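Local coordinates for DUF1611 domain-containing protein (Anabaena variabilis, PDB 2OBN) that is of unknown function but joins a Rossmann-like domain to a P-loop NTPase-like domain, consistent with a nucleotide-dependent role that remains unidentified, at residues 98-103 and 128-133; 259-264 and 274-279; 281-286 and 327-332. The protein carries 2 engineered substitutions. All blocks are in the same frame, centred on the assembly; numbering follows the deposited sequence.

Contact 1 of 3, residues 98-103 and 128-133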
# COMPACT_ATOMS: atom_id res chain seq x y z
N THR B 98 5.45 -25.09 -23.90
CA THR B 98 5.00 -25.40 -25.26
C THR B 98 4.93 -24.14 -26.13
O THR B 98 5.31 -24.17 -27.31
CB THR B 98 3.62 -26.09 -25.25
OG1 THR B 98 3.67 -27.26 -24.43
CG2 THR B 98 3.18 -26.47 -26.66
N ALA B 99 4.44 -23.05 -25.55
CA ALA B 99 4.40 -21.78 -26.25
C ALA B 99 5.83 -21.30 -26.56
O ALA B 99 6.11 -20.87 -27.69
CB ALA B 99 3.65 -20.74 -25.42
N LEU B 100 6.72 -21.41 -25.58
CA LEU B 100 8.10 -20.96 -25.76
C LEU B 100 8.84 -21.74 -26.83
O LEU B 100 9.52 -21.14 -27.67
CB LEU B 100 8.86 -20.98 -24.43
CG LEU B 100 8.39 -19.96 -23.38
CD1 LEU B 100 9.23 -20.06 -22.14
CD2 LEU B 100 8.42 -18.53 -23.91
N GLN B 101 8.70 -23.07 -26.83
CA GLN B 101 9.32 -23.90 -27.86
C GLN B 101 8.74 -23.66 -29.25
O GLN B 101 9.40 -23.95 -30.23
CB GLN B 101 9.22 -25.39 -27.52
CG GLN B 101 10.14 -25.81 -26.38
CD GLN B 101 10.34 -27.31 -26.32
OE1 GLN B 101 11.38 -27.78 -25.84
NE2 GLN B 101 9.37 -28.07 -26.83
N ALA B 102 7.52 -23.13 -29.34
CA ALA B 102 6.89 -22.78 -30.62
C ALA B 102 7.32 -21.39 -31.15
O ALA B 102 6.80 -20.94 -32.17
CB ALA B 102 5.38 -22.85 -30.49
N GLY B 103 8.25 -20.70 -30.48
CA GLY B 103 8.70 -19.38 -30.91
C GLY B 103 7.79 -18.23 -30.49
O GLY B 103 7.83 -17.16 -31.11
N GLN B 128 12.05 -13.18 -29.05
CA GLN B 128 10.89 -13.32 -28.17
C GLN B 128 11.20 -12.82 -26.76
O GLN B 128 12.34 -12.82 -26.31
CB GLN B 128 10.40 -14.77 -28.13
CG GLN B 128 10.14 -15.37 -29.51
CD GLN B 128 9.16 -14.57 -30.35
OE1 GLN B 128 9.34 -14.47 -31.57
NE2 GLN B 128 8.14 -13.99 -29.73
N LEU B 129 10.14 -12.43 -26.06
CA LEU B 129 10.25 -11.82 -24.75
C LEU B 129 9.23 -12.41 -23.75
O LEU B 129 8.21 -12.98 -24.16
CB LEU B 129 10.02 -10.32 -24.96
CG LEU B 129 9.97 -9.32 -23.80
N ILE B 130 9.55 -12.33 -22.46
CA ILE B 130 8.63 -12.68 -21.38
C ILE B 130 8.37 -11.39 -20.59
O ILE B 130 9.31 -10.82 -20.00
CB ILE B 130 9.17 -13.79 -20.44
CG1 ILE B 130 9.40 -15.09 -21.22
CG2 ILE B 130 8.18 -14.04 -19.27
CD1 ILE B 130 10.03 -16.21 -20.40
N TRP B 131 7.12 -10.92 -20.61
CA TRP B 131 6.72 -9.69 -19.91
C TRP B 131 5.96 -9.94 -18.58
O TRP B 131 4.82 -10.44 -18.57
CB TRP B 131 5.91 -8.80 -20.86
CG TRP B 131 5.41 -7.49 -20.26
CD1 TRP B 131 6.04 -6.73 -19.32
CD2 TRP B 131 4.24 -6.74 -20.66
NE1 TRP B 131 5.31 -5.60 -19.06
CE2 TRP B 131 4.21 -5.57 -19.87
CE3 TRP B 131 3.21 -6.96 -21.59
CZ2 TRP B 131 3.18 -4.62 -19.98
CZ3 TRP B 131 2.18 -6.00 -21.69
CH2 TRP B 131 2.18 -4.86 -20.89
N ASP B 132 6.62 -9.57 -17.48
CA ASP B 132 6.05 -9.65 -16.14
C ASP B 132 5.44 -8.28 -15.89
O ASP B 132 6.10 -7.33 -15.45
CB ASP B 132 7.13 -9.98 -15.10
CG ASP B 132 7.71 -11.38 -15.29
OD1 ASP B 132 6.94 -12.30 -15.64
OD2 ASP B 132 8.93 -11.56 -15.07
N VAL B 133 4.15 -8.21 -16.22
CA VAL B 133 3.37 -6.98 -16.14
C VAL B 133 3.41 -6.34 -14.76
O VAL B 133 3.52 -5.13 -14.66
CB VAL B 133 1.89 -7.26 -16.53
CG1 VAL B 133 1.01 -5.99 -16.37
CG2 VAL B 133 1.82 -7.82 -17.95
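In the Rossmann-like domain, the C-terminal end of helix 92-101 meets strand 130-132 and the residue leading into it through two separate pairs, L100 with I130 and G103 with Q128. The helix forms the crossover of a beta-alpha-beta unit, linking strands 76-79 and 105-108; strand 130-132 lies beside 105-108 at the margin of the parallel sheet, the last strand of this chain on that side. The apolar pair is buried. L100 CD1 and I130 CD1 approach to 4.3 Å, a loose methyl-to-methyl touch between two extended side chains. Chi2 near 180° in each extends both chains so that their end methyls meet between helix and sheet. L100 packs further on L123 and L124 of the connecting loop, and I130 rests on L106 of the neighbouring strand, so the pair is part of the apolar packing of helix 92-101 on the edge of the sheet.

Nearer the surface the helix finishes in a Schellman motif. G103 takes up a positive phi of 82°, a conformation that favours glycine, and its N bonds to L100 O at 3.1 Å. This turn brings the G103 carbonyl up to the side chain of Q128. With CG placed beside its own backbone N (chi1 -53°) and the chain bent again at chi2, Q128 turns an amide face to that carbonyl. The approach is close but is not a hydrogen bond: G103 O is 3.1 Å from Q128 OE1, another acceptor, and the angle to NE2 is poor. Q128 NE2 has a weak hydrogen bond to S105 OG, whose oxygen also bonds to L129 N. G103 O sits almost straight above the amide carbon of Q128, 3.0 Å from CD and 3.3 Å from CG.

Contact 2 of 3, residues 259-264 and 274-279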
# COMPACT_ATOMS: atom_id res chain seq x y z
N LEU B 259 -18.74 6.11 -7.42
CA LEU B 259 -18.81 4.91 -6.60
C LEU B 259 -19.48 3.77 -7.38
O LEU B 259 -20.59 3.92 -7.86
CB LEU B 259 -19.58 5.20 -5.30
CG LEU B 259 -19.80 4.03 -4.31
CD1 LEU B 259 -18.48 3.39 -3.89
CD2 LEU B 259 -20.57 4.50 -3.08
N VAL B 260 -18.79 2.64 -7.50
CA VAL B 260 -19.33 1.48 -8.20
C VAL B 260 -19.86 0.49 -7.15
O VAL B 260 -19.29 0.34 -6.07
CB VAL B 260 -18.27 0.83 -9.12
CG1 VAL B 260 -18.91 -0.23 -10.05
CG2 VAL B 260 -17.55 1.91 -9.94
N HIS B 261 -20.99 -0.15 -7.46
CA HIS B 261 -21.60 -1.09 -6.56
C HIS B 261 -22.48 -2.09 -7.29
O HIS B 261 -23.18 -1.73 -8.23
CB HIS B 261 -22.39 -0.32 -5.51
CG HIS B 261 -23.26 -1.18 -4.64
ND1 HIS B 261 -22.75 -2.00 -3.65
CD2 HIS B 261 -24.60 -1.30 -4.58
CE1 HIS B 261 -23.75 -2.60 -3.03
NE2 HIS B 261 -24.89 -2.20 -3.58
N ARG B 262 -22.42 -3.36 -6.88
CA ARG B 262 -23.27 -4.39 -7.47
C ARG B 262 -24.59 -4.40 -6.72
O ARG B 262 -24.62 -4.62 -5.51
CB ARG B 262 -22.63 -5.78 -7.43
CG ARG B 262 -23.56 -6.88 -7.95
CD ARG B 262 -22.91 -8.25 -7.94
NE ARG B 262 -21.82 -8.35 -8.91
CZ ARG B 262 -20.52 -8.49 -8.64
NH1 ARG B 262 -20.05 -8.60 -7.40
NH2 ARG B 262 -19.68 -8.56 -9.65
N ALA B 263 -25.68 -4.15 -7.45
CA ALA B 263 -27.01 -4.12 -6.88
C ALA B 263 -27.30 -5.40 -6.09
O ALA B 263 -27.09 -6.51 -6.59
CB ALA B 263 -28.06 -3.94 -8.00
N GLY B 264 -27.74 -5.22 -4.84
CA GLY B 264 -28.14 -6.33 -3.97
C GLY B 264 -27.03 -6.94 -3.14
O GLY B 264 -27.32 -7.73 -2.25
N VAL B 274 -17.97 -9.91 6.42
CA VAL B 274 -17.84 -8.45 6.43
C VAL B 274 -18.99 -7.81 5.69
O VAL B 274 -19.11 -7.98 4.49
CB VAL B 274 -16.53 -8.01 5.75
CG1 VAL B 274 -16.37 -6.50 5.84
CG2 VAL B 274 -15.32 -8.70 6.38
N PRO B 275 -19.84 -7.06 6.39
CA PRO B 275 -20.91 -6.42 5.61
C PRO B 275 -20.49 -5.22 4.74
O PRO B 275 -19.41 -4.64 4.92
CB PRO B 275 -21.86 -5.91 6.70
CG PRO B 275 -21.00 -5.71 7.91
CD PRO B 275 -19.94 -6.75 7.83
N ILE B 276 -21.36 -4.89 3.79
CA ILE B 276 -21.26 -3.68 3.01
C ILE B 276 -22.24 -2.73 3.66
O ILE B 276 -23.45 -2.98 3.66
CB ILE B 276 -21.68 -3.86 1.53
CG1 ILE B 276 -20.71 -4.82 0.82
CG2 ILE B 276 -21.74 -2.48 0.85
CD1 ILE B 276 -20.95 -4.98 -0.70
N PRO B 277 -21.75 -1.62 4.23
CA PRO B 277 -22.76 -0.73 4.82
C PRO B 277 -23.72 -0.12 3.78
O PRO B 277 -23.49 -0.23 2.56
CB PRO B 277 -21.91 0.40 5.44
CG PRO B 277 -20.48 -0.07 5.42
CD PRO B 277 -20.38 -1.09 4.35
N PRO B 278 -24.80 0.53 4.24
CA PRO B 278 -25.68 1.21 3.29
C PRO B 278 -24.85 2.22 2.51
O PRO B 278 -23.87 2.72 3.05
CB PRO B 278 -26.69 1.92 4.18
CG PRO B 278 -26.70 1.14 5.46
CD PRO B 278 -25.27 0.68 5.63
N LEU B 279 -25.25 2.52 1.27
CA LEU B 279 -24.48 3.41 0.40
C LEU B 279 -24.20 4.82 0.93
O LEU B 279 -23.11 5.32 0.70
CB LEU B 279 -25.06 3.45 -1.02
CG LEU B 279 -24.89 2.15 -1.84
CD1 LEU B 279 -25.54 2.26 -3.21
CD2 LEU B 279 -23.41 1.78 -2.01
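H261 ND1 is hydrogen-bonded to T160 OG1, fixing the imidazole near the C-terminal end of strand 256-262 while the ring packs against L279 and I276. The setting is the P-loop NTPase-like domain: strand 256-262 neighbours strand 153-159 in the parallel sheet, and T160 follows that neighbour directly, where such folds usually carry the phosphate-binding loop. R262 also reaches this loop, its NH2 bonding to A163 O. The segment 274-279 leads into helix 279-291, with P278 as N-cap and L279 in the first turn.

L279 lays one methyl over the imidazole. Its CD2 stands 4.1 Å from the ring centroid and 16° off the normal, a CH-pi contact over the face, displaced a little toward the rim. The other branch, CD1, comes to 3.9 Å from H261 CD2 on the same side of the ring, so both methyls lie against one face. H261 has CG anti to its own N (chi1 171°), which sends the imidazole toward the incoming segment, and chi2 of 73° turns its face to L279. I276 approaches differently: its CD1 lies at the ring edge, close to the ring plane, 4.4 Å from CE1. Replacing H261 with an alanine would probably leave T160 OG1 without this partner and open a gap beneath the L279 methyls.

Two residues earlier on the strand, L259 points the same way and meets L279 obliquely. L259 itself packs on V282 and I283 of the helix, while L279 packs both on the strand and on T323 and T327 of helix 313-327. One methyl thus serves both strand residues: L279 CD2 covers the H261 ring and lies 4.1 Å from L259 CD2.

Contact 3 of 3, residues 281-286 and 327-332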
# COMPACT_ATOMS: atom_id res chain seq x y z
N GLU B 281 -23.50 5.61 3.92
CA GLU B 281 -22.34 5.43 4.80
C GLU B 281 -21.05 5.21 4.02
O GLU B 281 -20.00 5.70 4.41
CB GLU B 281 -22.55 4.28 5.81
CG GLU B 281 -23.53 4.63 6.92
CD GLU B 281 -23.07 5.85 7.70
OE1 GLU B 281 -21.92 5.83 8.21
OE2 GLU B 281 -23.83 6.83 7.78
N VAL B 282 -21.14 4.46 2.92
CA VAL B 282 -19.98 4.20 2.08
C VAL B 282 -19.55 5.53 1.42
O VAL B 282 -18.35 5.81 1.30
CB VAL B 282 -20.26 3.10 1.00
CG1 VAL B 282 -19.05 2.86 0.12
CG2 VAL B 282 -20.71 1.77 1.64
N ILE B 283 -20.51 6.34 0.98
CA ILE B 283 -20.20 7.66 0.39
C ILE B 283 -19.46 8.56 1.38
O ILE B 283 -18.46 9.19 1.03
CB ILE B 283 -21.48 8.36 -0.11
CG1 ILE B 283 -22.00 7.63 -1.36
CG2 ILE B 283 -21.22 9.84 -0.40
CD1 ILE B 283 -23.48 7.85 -1.64
N ARG B 284 -19.95 8.61 2.62
CA ARG B 284 -19.31 9.39 3.68
C ARG B 284 -17.86 8.90 3.93
O ARG B 284 -16.93 9.70 4.02
CB ARG B 284 -20.15 9.31 4.95
CG ARG B 284 -19.71 10.26 6.06
N LEU B 285 -17.69 7.59 4.02
CA LEU B 285 -16.36 7.01 4.20
C LEU B 285 -15.37 7.51 3.12
O LEU B 285 -14.35 8.14 3.45
CB LEU B 285 -16.44 5.48 4.19
CG LEU B 285 -15.13 4.67 4.11
CD1 LEU B 285 -14.26 4.91 5.32
CD2 LEU B 285 -15.48 3.19 3.94
N TYR B 286 -15.69 7.28 1.85
CA TYR B 286 -14.80 7.74 0.76
C TYR B 286 -14.56 9.25 0.77
O TYR B 286 -13.42 9.71 0.57
CB TYR B 286 -15.29 7.27 -0.62
CG TYR B 286 -14.91 5.82 -0.90
CD1 TYR B 286 -13.62 5.51 -1.26
CD2 TYR B 286 -15.83 4.78 -0.78
CE1 TYR B 286 -13.24 4.21 -1.50
CE2 TYR B 286 -15.44 3.45 -1.04
CZ TYR B 286 -14.13 3.19 -1.40
OH TYR B 286 -13.68 1.92 -1.67
N THR B 327 -29.71 7.46 -1.92
CA THR B 327 -28.50 8.30 -1.87
C THR B 327 -28.66 9.76 -2.25
O THR B 327 -27.85 10.59 -1.85
CB THR B 327 -27.43 7.71 -2.80
OG1 THR B 327 -27.86 7.83 -4.17
CG2 THR B 327 -27.17 6.25 -2.45
N GLY B 328 -29.67 10.06 -3.05
CA GLY B 328 -29.90 11.41 -3.54
C GLY B 328 -28.94 11.81 -4.65
O GLY B 328 -28.85 12.99 -4.98
N LEU B 329 -28.23 10.83 -5.23
CA LEU B 329 -27.25 11.10 -6.28
C LEU B 329 -27.65 10.47 -7.62
O LEU B 329 -28.39 9.47 -7.64
CB LEU B 329 -25.89 10.49 -5.91
CG LEU B 329 -25.15 11.08 -4.71
CD1 LEU B 329 -23.92 10.25 -4.41
CD2 LEU B 329 -24.78 12.53 -4.98
N PRO B 330 -27.11 11.02 -8.73
CA PRO B 330 -27.30 10.45 -10.05
C PRO B 330 -26.83 9.00 -10.11
O PRO B 330 -25.85 8.64 -9.45
CB PRO B 330 -26.40 11.31 -10.94
CG PRO B 330 -26.27 12.58 -10.22
CD PRO B 330 -26.32 12.26 -8.78
N CYS B 331 -27.50 8.17 -10.90
CA CYS B 331 -27.14 6.75 -10.94
C CYS B 331 -27.65 6.02 -12.15
O CYS B 331 -28.77 6.22 -12.59
CB CYS B 331 -27.68 6.03 -9.71
SG CYS B 331 -27.53 4.19 -9.77
N THR B 332 -26.79 5.15 -12.67
CA THR B 332 -27.18 4.25 -13.74
C THR B 332 -26.16 3.12 -13.84
O THR B 332 -25.12 3.15 -13.18
CB THR B 332 -27.27 4.96 -15.12
OG1 THR B 332 -27.90 4.08 -16.07
CG2 THR B 332 -25.89 5.35 -15.63
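Apolar contacts carry this meeting of I283, on helix 279-291, with T327 and L329, where helix 313-327 ends and the chain turns toward strand 331-332. The two helices are successive beta-alpha-beta crossovers of the P-loop NTPase-like domain: one leads from strand 256-262 to 301-307, the other from 301-307 to 331-332. I283 and L329 reach toward each other tip to tip, CD1 to CD1 at 3.7 Å. The same I283 CD1 lies 4.1 Å from T327 CG2, but here the side chains cross at about a right angle, and the threonine offers its methyl and CB rather than its hydroxyl. I283 holds CG1 beside its backbone N (chi1 -71°), and the chain runs on outward to place CD1 against both residues. I283 also packs on the sheet, on V301 and I304 of strand 301-307 and L259 of strand 256-262; T327 shares I304 with it.

Polar bonds stay within the turn. T327 OG1 accepts from L329 N at 3.2 Å, with a fairly straight N-H...O angle of 159°, forming an ST turn round G328, whose phi is positive. For this OG1 stands between the backbone N and the carbonyl carbon (chi1 67°), which leaves CG2 to face I283. The same oxygen is hydrogen-bonded to T323 O one turn back, so two backbone groups grip the hydroxyl and fix its rotation.

The division of labour is clear: the threonine spends its oxygen on shaping the end of its own helix and its methyl on the neighbouring one. Between the segments the aliphatic ends of I283 and L329 and the methyl of T327 meet near the surface, and with no directional bond between the segments, the join probably rests on van der Waals packing and on burial of these methyls.

Contacts 2 and 3 are neighbours within the P-loop NTPase-like domain, their centres about 10 Å apart, and they join directly: L279 CB meets T327 CG2 at 3.8 Å, and L259 CD2 meets I283 CG1 at the same distance. Together they pack crossover helix 279-291 against the sheet and the end of the next crossover helix, 313-327, and both touch the second subunit. Both also reach the start of the probable phosphate-binding loop, contact 2 by H261 to T160 and contact 3 by Y286 to G159. Contact 1 belongs to the Rossmann-like domain on the opposite side of the chain's centre; its centre is about 41 Å from that of contact 2 and 45 Å from that of contact 3.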